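Local coordinates for aminotransferase (Paracoccus denitrificans, PDB 4GRX), which probably transfers amino groups between omega-amino compounds or amines and keto acids as a pyridoxal phosphate-dependent class III transaminase, at residues S102-L112 with P339-I349; Q151-Y162 with D227-M238. All coordinates share one frame; numbering follows the deposited sequence.

Following the chain from its N terminus, of the four segments 102-112 comes first: Ser-102 and the start of helix 103-115, one side of contact 1. Strand 154-158 and then strand 229-234, the core of contact 2, come next. Contact 2 closes a loop of 64 residues that includes helix 206-224. Helix 339-354 returns much later to meet 102-112, closing a loop of 226 residues, so contact 2 is nested inside the loop closed by contact 1. Contact 2 ties neighbouring parallel strands of the seven-stranded sheet; contact 1 joins two helices near its 122-126 edge. Their nearest atoms lie about 15 Å apart and do not touch, yet both contacts reach the second subunit.

Contact 1: S102-L112 with P339-I349; sequences SDQTVMLSEKL and PVGCAIALKAI
Helices 103-112 and 339-349 run in roughly the same direction, their axes inclined at 38° and approaching to 8.1 Å. The backbones are nearest at the N-terminal ends, where the CA atoms of Gln-104 and Pro-339 are 5.4 Å apart. There Ser-102, the N-cap residue, lays OG against Pro-339 CA and CB while sharing a hydrogen bond with Thr-105 OG1. Cys-342 turns SG onto the backbone of the facing helix, 3.7 Å from Thr-105 CA. The side chains mesh as knobs into holes. Gln-104 bends at chi2 (68°) and lays its aliphatic part over the opposing backbone, CG being 3.4 Å from Ala-343 N, with NE2 beside Leu-346 CD1. Leu-108 fills the next hole, among Cys-342, Ala-345, Leu-346 and Ile-349; with CG anti to the backbone N (chi1 -168°), its CD1 meets Ala-345 CB at 3.7 Å and also touches Ile-349 CD1. Leu-346 is the reciprocal knob: its two methyls divide the work, CD1 against Met-107 CB and CD2 3.7 Å from Lys-111 CB. Beyond Leu-108, Ile-349 CD1 reaches Leu-112 CD2 at 4.0 Å, the two side chains crossing at about a right angle. Met-306 touches both Leu-108 and Cys-342, and strand 122-126 backs the first helix through Tyr-125 and Val-123. On another side of that helix, Glu-110 forms a salt bridge with Arg-22 of the second subunit.

Contact 2: Q151-Y162 with D227-M238; sequences QKRKILTRWNAY and DTIAGFFAEPVM
Lys-154 and Thr-228 extend side by side, and NZ of Lys-154 donates to Thr-228 OG1 at 2.8 Å. Just before the parallel strands pair, Thr-228 O accepts from Lys-154 N in its carbonyl plane and from Arg-153 N above it. Lys-154 O receives Ala-230 N at 2.7 Å and, weakly, Gly-231 N, marking a beta bulge where the register shifts by one. Regular pairing resumes with Leu-156 N to Gly-231 O, an almost straight bond (172°), and Phe-233 N to Leu-156 O. Leu-156 CG packs 3.7 Å from Ile-229 CG2. Further on, Arg-158 bends at chi2 (88°), slipping its guanidinium between Ala-234 CB over one face and Met-238 CE over the opposite one. Water 1 links NE to Phe-233 O. Glu-235 OE1 takes Tyr-162 N at 2.9 Å, on the syn side but 33° out of the carboxylate plane. In the second shell, Tyr-250 OH bonds Arg-158 NH1, Gly-239 N holds Glu-235 OE2, and Glu-224 forms a salt bridge with Lys-154. Replacing Lys-154 with a methionine would probably cost the Glu-224 carboxylate this counter-charge and Thr-228 OG1 this donor. The Glu-235 bond ties the backbone of Tyr-162, a residue of the delta-amino valeric acid pocket, to the loop just after strand 229-234; the buried OE1 is gripped by Tyr-162 N and by waters 2 and 4, water 2 relaying it to Arg-158 NH2.

Contact 1: S102-L112 with P339-I349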
loop_
_atom_site.group_PDB
_atom_site.type_symbol
_atom_site.label_atom_id
_atom_site.label_comp_id
_atom_site.label_asym_id
_atom_site.label_seq_id
_atom_site.Cartn_x
_atom_site.Cartn_y
_atom_site.Cartn_z
ATOM N N SER A 102 -8.042 -17.054 3.063
ATOM C CA SER A 102 -8.290 -17.523 4.420
ATOM C C SER A 102 -9.795 -17.537 4.730
ATOM O O SER A 102 -10.581 -16.863 4.053
ATOM C CB SER A 102 -7.495 -16.702 5.454
ATOM O OG SER A 102 -7.865 -15.335 5.469
ATOM N N ASP A 103 -10.192 -18.335 5.722
ATOM C CA ASP A 103 -11.565 -18.298 6.255
ATOM C C ASP A 103 -11.923 -16.888 6.750
ATOM O O ASP A 103 -13.047 -16.398 6.571
ATOM C CB ASP A 103 -11.779 -19.365 7.364
ATOM C CG ASP A 103 -10.673 -19.375 8.462
ATOM O OD1 ASP A 103 -9.659 -18.632 8.397
ATOM O OD2 ASP A 103 -10.830 -20.172 9.417
ATOM N N GLN A 104 -10.919 -16.242 7.328
ATOM C CA GLN A 104 -11.065 -14.982 8.006
ATOM C C GLN A 104 -11.429 -13.878 7.004
ATOM O O GLN A 104 -12.206 -12.964 7.323
ATOM C CB GLN A 104 -9.753 -14.688 8.727
ATOM C CG GLN A 104 -9.907 -14.166 10.142
ATOM C CD GLN A 104 -10.454 -15.185 11.118
ATOM O OE1 GLN A 104 -10.190 -16.388 11.015
ATOM N NE2 GLN A 104 -11.215 -14.698 12.091
ATOM N N THR A 105 -10.875 -13.991 5.792
ATOM C CA THR A 105 -11.200 -13.121 4.652
ATOM C C THR A 105 -12.677 -13.267 4.285
ATOM O O THR A 105 -13.430 -12.297 4.307
ATOM C CB THR A 105 -10.312 -13.434 3.410
ATOM O OG1 THR A 105 -8.975 -13.777 3.820
ATOM C CG2 THR A 105 -10.252 -12.239 2.451
ATOM N N VAL A 106 -13.088 -14.491 3.979
ATOM C CA VAL A 106 -14.477 -14.783 3.650
ATOM C C VAL A 106 -15.415 -14.197 4.710
ATOM O O VAL A 106 -16.513 -13.727 4.390
ATOM C CB VAL A 106 -14.719 -16.303 3.469
ATOM C CG1 VAL A 106 -16.144 -16.577 3.017
ATOM C CG2 VAL A 106 -13.733 -16.897 2.469
ATOM N N MET A 107 -14.968 -14.195 5.963
ATOM C CA MET A 107 -15.772 -13.660 7.057
ATOM C C MET A 107 -15.934 -12.138 7.022
ATOM O O MET A 107 -17.056 -11.621 7.071
ATOM C CB MET A 107 -15.227 -14.129 8.406
ATOM C CG MET A 107 -15.697 -15.519 8.822
ATOM S SD MET A 107 -14.714 -16.105 10.216
ATOM C CE MET A 107 -15.588 -17.626 10.635
ATOM N N LEU A 108 -14.817 -11.423 6.920
ATOM C CA LEU A 108 -14.869 -9.957 6.849
ATOM C C LEU A 108 -15.691 -9.406 5.676
ATOM O O LEU A 108 -16.554 -8.543 5.886
ATOM C CB LEU A 108 -13.478 -9.343 6.863
ATOM C CG LEU A 108 -13.524 -7.833 7.095
ATOM C CD1 LEU A 108 -13.961 -7.502 8.513
ATOM C CD2 LEU A 108 -12.173 -7.224 6.784
ATOM N N SER A 109 -15.437 -9.911 4.464
ATOM C CA SER A 109 -16.267 -9.574 3.294
ATOM C C SER A 109 -17.754 -9.601 3.652
ATOM O O SER A 109 -18.456 -8.610 3.480
ATOM C CB SER A 109 -16.000 -10.526 2.125
ATOM O OG SER A 109 -14.691 -10.394 1.606
ATOM N N GLU A 110 -18.208 -10.737 4.183
ATOM C CA GLU A 110 -19.593 -10.930 4.591
ATOM C C GLU A 110 -20.021 -9.887 5.617
ATOM O O GLU A 110 -21.061 -9.240 5.465
ATOM C CB GLU A 110 -19.750 -12.329 5.161
ATOM C CG GLU A 110 -21.187 -12.766 5.374
ATOM C CD GLU A 110 -21.308 -14.275 5.487
ATOM O OE1 GLU A 110 -20.419 -14.891 6.114
ATOM O OE2 GLU A 110 -22.287 -14.852 4.953
ATOM N N LYS A 111 -19.193 -9.713 6.645
ATOM C CA LYS A 111 -19.458 -8.731 7.692
ATOM C C LYS A 111 -19.548 -7.313 7.130
ATOM O O LYS A 111 -20.497 -6.576 7.435
ATOM C CB LYS A 111 -18.400 -8.826 8.800
ATOM C CG LYS A 111 -18.562 -7.834 9.950
ATOM C CD LYS A 111 -19.964 -7.781 10.565
ATOM C CE LYS A 111 -20.429 -9.113 11.146
ATOM N NZ LYS A 111 -21.412 -8.949 12.257
ATOM N N LEU A 112 -18.569 -6.955 6.297
ATOM C CA LEU A 112 -18.487 -5.624 5.703
ATOM C C LEU A 112 -19.671 -5.223 4.820
ATOM O O LEU A 112 -20.150 -4.091 4.916
ATOM C CB LEU A 112 -17.172 -5.444 4.931
ATOM C CG LEU A 112 -15.942 -5.001 5.729
ATOM C CD1 LEU A 112 -14.706 -4.996 4.839
ATOM C CD2 LEU A 112 -16.150 -3.631 6.372
ATOM N N PRO A 339 -5.139 -12.893 6.636
ATOM C CA PRO A 339 -5.833 -13.583 7.732
ATOM C C PRO A 339 -5.795 -12.794 9.041
ATOM O O PRO A 339 -6.844 -12.549 9.640
ATOM C CB PRO A 339 -5.064 -14.902 7.871
ATOM C CG PRO A 339 -3.818 -14.737 7.064
ATOM C CD PRO A 339 -4.178 -13.786 5.971
ATOM N N VAL A 340 -4.605 -12.369 9.456
ATOM C CA VAL A 340 -4.465 -11.565 10.661
ATOM C C VAL A 340 -5.286 -10.270 10.594
ATOM O O VAL A 340 -6.064 -9.964 11.503
ATOM C CB VAL A 340 -2.989 -11.279 10.987
ATOM C CG1 VAL A 340 -2.883 -10.258 12.108
ATOM C CG2 VAL A 340 -2.278 -12.565 11.390
ATOM N N GLY A 341 -5.128 -9.521 9.514
ATOM C CA GLY A 341 -5.793 -8.236 9.393
ATOM C C GLY A 341 -7.296 -8.331 9.336
ATOM O O GLY A 341 -7.999 -7.436 9.801
ATOM N N CYS A 342 -7.791 -9.411 8.747
ATOM C CA CYS A 342 -9.222 -9.609 8.627
ATOM C C CYS A 342 -9.832 -9.921 9.986
ATOM O O CYS A 342 -10.835 -9.312 10.360
ATOM C CB CYS A 342 -9.528 -10.713 7.623
ATOM S SG CYS A 342 -9.295 -10.235 5.895
ATOM N N ALA A 343 -9.210 -10.850 10.718
ATOM C CA ALA A 343 -9.564 -11.156 12.108
ATOM C C ALA A 343 -9.658 -9.904 12.961
ATOM O O ALA A 343 -10.630 -9.730 13.706
ATOM C CB ALA A 343 -8.546 -12.103 12.718
ATOM N N ILE A 344 -8.645 -9.044 12.845
ATOM C CA ILE A 344 -8.550 -7.836 13.648
ATOM C C ILE A 344 -9.697 -6.878 13.333
ATOM O O ILE A 344 -10.305 -6.274 14.234
ATOM C CB ILE A 344 -7.179 -7.150 13.449
ATOM C CG1 ILE A 344 -6.073 -7.982 14.126
ATOM C CG2 ILE A 344 -7.210 -5.713 13.953
ATOM C CD1 ILE A 344 -4.659 -7.485 13.892
ATOM N N ALA A 345 -9.995 -6.758 12.048
ATOM C CA ALA A 345 -11.062 -5.895 11.593
ATOM C C ALA A 345 -12.414 -6.383 12.133
ATOM O O ALA A 345 -13.215 -5.582 12.612
ATOM C CB ALA A 345 -11.060 -5.807 10.076
ATOM N N LEU A 346 -12.656 -7.688 12.080
ATOM C CA LEU A 346 -13.860 -8.256 12.670
ATOM C C LEU A 346 -13.986 -7.810 14.121
ATOM O O LEU A 346 -15.000 -7.235 14.510
ATOM C CB LEU A 346 -13.841 -9.782 12.575
ATOM C CG LEU A 346 -14.130 -10.430 11.211
ATOM C CD1 LEU A 346 -13.835 -11.923 11.267
ATOM C CD2 LEU A 346 -15.557 -10.181 10.733
ATOM N N LYS A 347 -12.936 -8.043 14.906
ATOM C CA LYS A 347 -12.886 -7.580 16.279
ATOM C C LYS A 347 -13.049 -6.066 16.412
ATOM O O LYS A 347 -13.774 -5.600 17.297
ATOM C CB LYS A 347 -11.594 -8.019 16.959
ATOM C CG LYS A 347 -11.594 -7.783 18.459
ATOM C CD LYS A 347 -12.581 -8.702 19.155
ATOM C CE LYS A 347 -12.878 -8.208 20.556
ATOM N NZ LYS A 347 -13.925 -9.037 21.208
ATOM N N ALA A 348 -12.373 -5.302 15.558
ATOM C CA ALA A 348 -12.486 -3.840 15.627
ATOM C C ALA A 348 -13.915 -3.357 15.331
ATOM O O ALA A 348 -14.456 -2.518 16.058
ATOM C CB ALA A 348 -11.480 -3.163 14.702
ATOM N N ILE A 349 -14.512 -3.891 14.266
ATOM C CA ILE A 349 -15.910 -3.611 13.932
ATOM C C ILE A 349 -16.835 -3.961 15.115
ATOM O O ILE A 349 -17.689 -3.160 15.510
ATOM C CB ILE A 349 -16.323 -4.314 12.609
ATOM C CG1 ILE A 349 -15.574 -3.653 11.434
ATOM C CG2 ILE A 349 -17.839 -4.267 12.393
ATOM C CD1 ILE A 349 -15.345 -4.538 10.235
#

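Contact 2: Q151-Y162 with D227-M238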
loop_
_atom_site.group_PDB
_atom_site.type_symbol
_atom_site.label_atom_id
_atom_site.label_comp_id
_atom_site.label_asym_id
_atom_site.label_seq_id
_atom_site.Cartn_x
_atom_site.Cartn_y
_atom_site.Cartn_z
ATOM N N GLN A 151 -12.265 6.425 -23.235
ATOM C CA GLN A 151 -11.931 7.824 -22.960
ATOM C C GLN A 151 -12.523 8.295 -21.625
ATOM O O GLN A 151 -12.179 9.375 -21.127
ATOM C CB GLN A 151 -12.339 8.719 -24.138
ATOM C CG GLN A 151 -13.829 9.036 -24.234
ATOM C CD GLN A 151 -14.693 7.888 -24.745
ATOM O OE1 GLN A 151 -14.221 6.774 -24.968
ATOM N NE2 GLN A 151 -15.972 8.166 -24.943
ATOM N N LYS A 152 -13.387 7.467 -21.027
ATOM C CA LYS A 152 -14.032 7.825 -19.756
ATOM C C LYS A 152 -13.087 7.606 -18.584
ATOM O O LYS A 152 -13.206 6.607 -17.856
ATOM C CB LYS A 152 -15.324 7.038 -19.558
ATOM C CG LYS A 152 -16.278 7.654 -18.549
ATOM C CD LYS A 152 -17.672 7.049 -18.702
ATOM C CE LYS A 152 -18.574 7.375 -17.520
ATOM N NZ LYS A 152 -19.217 8.711 -17.626
ATOM N N ARG A 153 -12.170 8.554 -18.397
ATOM C CA ARG A 153 -11.052 8.363 -17.485
ATOM C C ARG A 153 -10.866 9.441 -16.425
ATOM O O ARG A 153 -10.254 9.173 -15.377
ATOM C CB ARG A 153 -9.771 8.221 -18.285
ATOM C CG ARG A 153 -9.736 6.980 -19.151
ATOM C CD ARG A 153 -8.432 6.912 -19.916
ATOM N NE ARG A 153 -7.293 6.709 -19.039
ATOM C CZ ARG A 153 -6.954 5.538 -18.504
ATOM N NH1 ARG A 153 -7.677 4.449 -18.747
ATOM N NH2 ARG A 153 -5.891 5.447 -17.716
ATOM N N LYS A 154 -11.376 10.648 -16.684
ATOM C CA LYS A 154 -11.167 11.787 -15.759
ATOM C C LYS A 154 -11.726 11.506 -14.365
ATOM O O LYS A 154 -12.707 10.789 -14.226
ATOM C CB LYS A 154 -11.732 13.097 -16.324
ATOM C CG LYS A 154 -10.992 13.599 -17.560
ATOM C CD LYS A 154 -11.814 14.583 -18.377
ATOM C CE LYS A 154 -11.144 14.857 -19.723
ATOM N NZ LYS A 154 -12.009 15.615 -20.672
ATOM N N ILE A 155 -11.080 12.064 -13.340
ATOM C CA ILE A 155 -11.461 11.847 -11.940
ATOM C C ILE A 155 -11.738 13.191 -11.272
ATOM O O ILE A 155 -10.859 14.070 -11.230
ATOM C CB ILE A 155 -10.368 11.067 -11.153
ATOM C CG1 ILE A 155 -10.154 9.656 -11.718
ATOM C CG2 ILE A 155 -10.697 11.003 -9.669
ATOM C CD1 ILE A 155 -11.355 8.734 -11.634
ATOM N N LEU A 156 -12.955 13.338 -10.740
ATOM C CA LEU A 156 -13.354 14.562 -10.029
ATOM C C LEU A 156 -13.193 14.421 -8.527
ATOM O O LEU A 156 -13.708 13.476 -7.934
ATOM C CB LEU A 156 -14.804 14.925 -10.352
ATOM C CG LEU A 156 -15.265 14.842 -11.811
ATOM C CD1 LEU A 156 -16.748 15.160 -11.939
ATOM C CD2 LEU A 156 -14.463 15.789 -12.696
ATOM N N THR A 157 -12.458 15.361 -7.927
ATOM C CA THR A 157 -12.349 15.493 -6.457
ATOM C C THR A 157 -12.499 16.956 -6.050
ATOM O O THR A 157 -12.822 17.797 -6.891
ATOM C CB THR A 157 -11.051 14.880 -5.884
ATOM O OG1 THR A 157 -9.900 15.399 -6.557
ATOM C CG2 THR A 157 -11.059 13.359 -6.023
ATOM N N ARG A 158 -12.281 17.275 -4.775
ATOM C CA ARG A 158 -12.390 18.675 -4.326
ATOM C C ARG A 158 -11.075 19.236 -3.817
ATOM O O ARG A 158 -10.264 18.511 -3.241
ATOM C CB ARG A 158 -13.428 18.856 -3.210
ATOM C CG ARG A 158 -14.892 18.834 -3.611
ATOM C CD ARG A 158 -15.442 17.424 -3.609
ATOM N NE ARG A 158 -15.096 16.684 -2.396
ATOM C CZ ARG A 158 -15.800 16.720 -1.263
ATOM N NH1 ARG A 158 -16.885 17.479 -1.161
ATOM N NH2 ARG A 158 -15.414 15.993 -0.223
ATOM N N TRP A 159 -10.896 20.541 -3.997
ATOM C CA TRP A 159 -9.825 21.240 -3.342
ATOM C C TRP A 159 -9.905 20.956 -1.857
ATOM O O TRP A 159 -10.992 20.771 -1.311
ATOM C CB TRP A 159 -9.853 22.735 -3.669
ATOM C CG TRP A 159 -8.540 23.391 -3.308
ATOM C CD1 TRP A 159 -8.316 24.370 -2.338
ATOM C CD2 TRP A 159 -7.205 23.067 -3.835
ATOM N NE1 TRP A 159 -6.989 24.682 -2.265
ATOM C CE2 TRP A 159 -6.264 23.941 -3.128
ATOM C CE3 TRP A 159 -6.716 22.187 -4.792
ATOM C CZ2 TRP A 159 -4.900 23.911 -3.376
ATOM C CZ3 TRP A 159 -5.341 22.167 -5.039
ATOM C CH2 TRP A 159 -4.456 23.016 -4.351
ATOM N N ASN A 160 -8.747 20.856 -1.207
ATOM C CA ASN A 160 -8.633 20.413 0.189
ATOM C C ASN A 160 -8.937 18.929 0.409
ATOM O O ASN A 160 -8.828 18.451 1.535
ATOM C CB ASN A 160 -9.469 21.279 1.142
ATOM C CG ASN A 160 -9.000 22.728 1.203
ATOM O OD1 ASN A 160 -7.803 23.020 1.152
ATOM N ND2 ASN A 160 -9.950 23.648 1.338
ATOM N N ALA A 161 -9.319 18.183 -0.628
ATOM C CA ALA A 161 -9.550 16.744 -0.443
ATOM C C ALA A 161 -8.244 16.032 -0.093
ATOM O O ALA A 161 -7.143 16.469 -0.478
ATOM C CB ALA A 161 -10.155 16.124 -1.686
ATOM N N TYR A 162 -8.346 14.942 0.650
ATOM C CA TYR A 162 -7.170 14.111 0.828
ATOM C C TYR A 162 -7.546 12.664 0.571
ATOM O O TYR A 162 -8.373 12.097 1.278
ATOM C CB TYR A 162 -6.559 14.302 2.221
ATOM C CG TYR A 162 -5.258 13.535 2.419
ATOM C CD1 TYR A 162 -4.014 14.167 2.259
ATOM C CD2 TYR A 162 -5.271 12.179 2.749
ATOM C CE1 TYR A 162 -2.833 13.467 2.427
ATOM C CE2 TYR A 162 -4.094 11.477 2.924
ATOM C CZ TYR A 162 -2.887 12.126 2.760
ATOM O OH TYR A 162 -1.746 11.416 2.943
ATOM N N ASP A 227 -18.717 11.674 -21.142
ATOM C CA ASP A 227 -18.047 10.506 -21.707
ATOM C C ASP A 227 -16.565 10.477 -21.434
ATOM O O ASP A 227 -15.911 9.480 -21.761
ATOM C CB ASP A 227 -18.258 10.412 -23.214
ATOM C CG ASP A 227 -19.678 10.041 -23.583
ATOM O OD1 ASP A 227 -20.487 9.744 -22.668
ATOM O OD2 ASP A 227 -19.991 10.049 -24.795
ATOM N N THR A 228 -16.022 11.549 -20.853
ATOM C CA THR A 228 -14.603 11.559 -20.484
ATOM C C THR A 228 -14.368 11.498 -18.968
ATOM O O THR A 228 -13.212 11.455 -18.520
ATOM C CB THR A 228 -13.840 12.760 -21.090
ATOM O OG1 THR A 228 -14.251 13.977 -20.450
ATOM C CG2 THR A 228 -14.060 12.855 -22.597
ATOM N N ILE A 229 -15.457 11.463 -18.184
ATOM C CA ILE A 229 -15.334 11.484 -16.723
ATOM C C ILE A 229 -15.714 10.155 -16.101
ATOM O O ILE A 229 -16.844 9.699 -16.248
ATOM C CB ILE A 229 -16.154 12.618 -16.087
ATOM C CG1 ILE A 229 -15.575 13.967 -16.501
ATOM C CG2 ILE A 229 -16.146 12.493 -14.570
ATOM C CD1 ILE A 229 -16.627 15.046 -16.630
ATOM N N ALA A 230 -14.763 9.567 -15.381
ATOM C CA ALA A 230 -14.857 8.195 -14.885
ATOM C C ALA A 230 -15.444 8.085 -13.487
ATOM O O ALA A 230 -16.027 7.048 -13.144
ATOM C CB ALA A 230 -13.490 7.530 -14.923
ATOM N N GLY A 231 -15.283 9.137 -12.682
ATOM C CA GLY A 231 -15.731 9.099 -11.299
ATOM C C GLY A 231 -15.649 10.411 -10.534
ATOM O O GLY A 231 -15.026 11.379 -10.983
ATOM N N PHE A 232 -16.299 10.415 -9.366
ATOM C CA PHE A 232 -16.308 11.532 -8.421
ATOM C C PHE A 232 -16.091 10.943 -7.039
ATOM O O PHE A 232 -16.887 10.118 -6.563
ATOM C CB PHE A 232 -17.664 12.253 -8.474
ATOM C CG PHE A 232 -17.857 13.312 -7.410
ATOM C CD1 PHE A 232 -18.301 12.976 -6.134
ATOM C CD2 PHE A 232 -17.628 14.656 -7.695
ATOM C CE1 PHE A 232 -18.490 13.954 -5.158
ATOM C CE2 PHE A 232 -17.815 15.634 -6.732
ATOM C CZ PHE A 232 -18.239 15.283 -5.453
ATOM N N PHE A 233 -14.999 11.341 -6.398
ATOM C CA PHE A 233 -14.726 10.913 -5.031
ATOM C C PHE A 233 -14.961 12.068 -4.077
ATOM O O PHE A 233 -14.626 13.220 -4.393
ATOM C CB PHE A 233 -13.272 10.471 -4.881
ATOM C CG PHE A 233 -12.926 9.227 -5.629
ATOM C CD1 PHE A 233 -12.946 9.202 -7.034
ATOM C CD2 PHE A 233 -12.517 8.089 -4.941
ATOM C CE1 PHE A 233 -12.609 8.044 -7.728
ATOM C CE2 PHE A 233 -12.177 6.937 -5.630
ATOM C CZ PHE A 233 -12.219 6.911 -7.018
ATOM N N ALA A 234 -15.498 11.750 -2.898
ATOM C CA ALA A 234 -15.620 12.728 -1.806
ATOM C C ALA A 234 -15.568 12.070 -0.449
ATOM O O ALA A 234 -16.205 11.030 -0.227
ATOM C CB ALA A 234 -16.911 13.536 -1.941
ATOM N N GLU A 235 -14.813 12.678 0.458
ATOM C CA GLU A 235 -14.947 12.398 1.876
ATOM C C GLU A 235 -16.247 13.059 2.338
ATOM O O GLU A 235 -16.509 14.223 1.971
ATOM C CB GLU A 235 -13.810 13.040 2.655
ATOM C CG GLU A 235 -12.432 12.501 2.343
ATOM C CD GLU A 235 -11.355 13.511 2.664
ATOM O OE1 GLU A 235 -10.944 14.220 1.722
ATOM O OE2 GLU A 235 -10.941 13.614 3.848
ATOM N N PRO A 236 -17.073 12.345 3.135
ATOM C CA PRO A 236 -18.287 13.024 3.624
ATOM C C PRO A 236 -17.938 14.291 4.422
ATOM O O PRO A 236 -18.509 15.363 4.167
ATOM C CB PRO A 236 -18.975 11.959 4.493
ATOM C CG PRO A 236 -18.471 10.660 3.948
ATOM C CD PRO A 236 -17.052 10.918 3.498
ATOM N N VAL A 237 -17.000 14.152 5.358
ATOM C CA VAL A 237 -16.406 15.270 6.073
ATOM C C VAL A 237 -14.923 15.203 5.734
ATOM O O VAL A 237 -14.321 14.132 5.855
ATOM C CB VAL A 237 -16.533 15.110 7.600
ATOM C CG1 VAL A 237 -15.962 16.327 8.315
ATOM C CG2 VAL A 237 -17.969 14.895 8.015
ATOM N N MET A 238 -14.337 16.323 5.307
ATOM C CA MET A 238 -12.923 16.345 4.928
ATOM C C MET A 238 -12.000 16.229 6.149
ATOM O O MET A 238 -12.074 17.029 7.073
ATOM C CB MET A 238 -12.610 17.597 4.108
ATOM C CG MET A 238 -13.254 17.610 2.730
ATOM S SD MET A 238 -12.728 19.050 1.784
ATOM C CE MET A 238 -13.202 18.589 0.124
HETATM O O HOH W 1 -12.906 14.772 -3.087
HETATM O O HOH W 2 -12.980 14.525 -0.165
HETATM O O HOH W 3 -17.694 17.084 1.969
HETATM O O HOH W 4 -9.535 16.353 3.107
#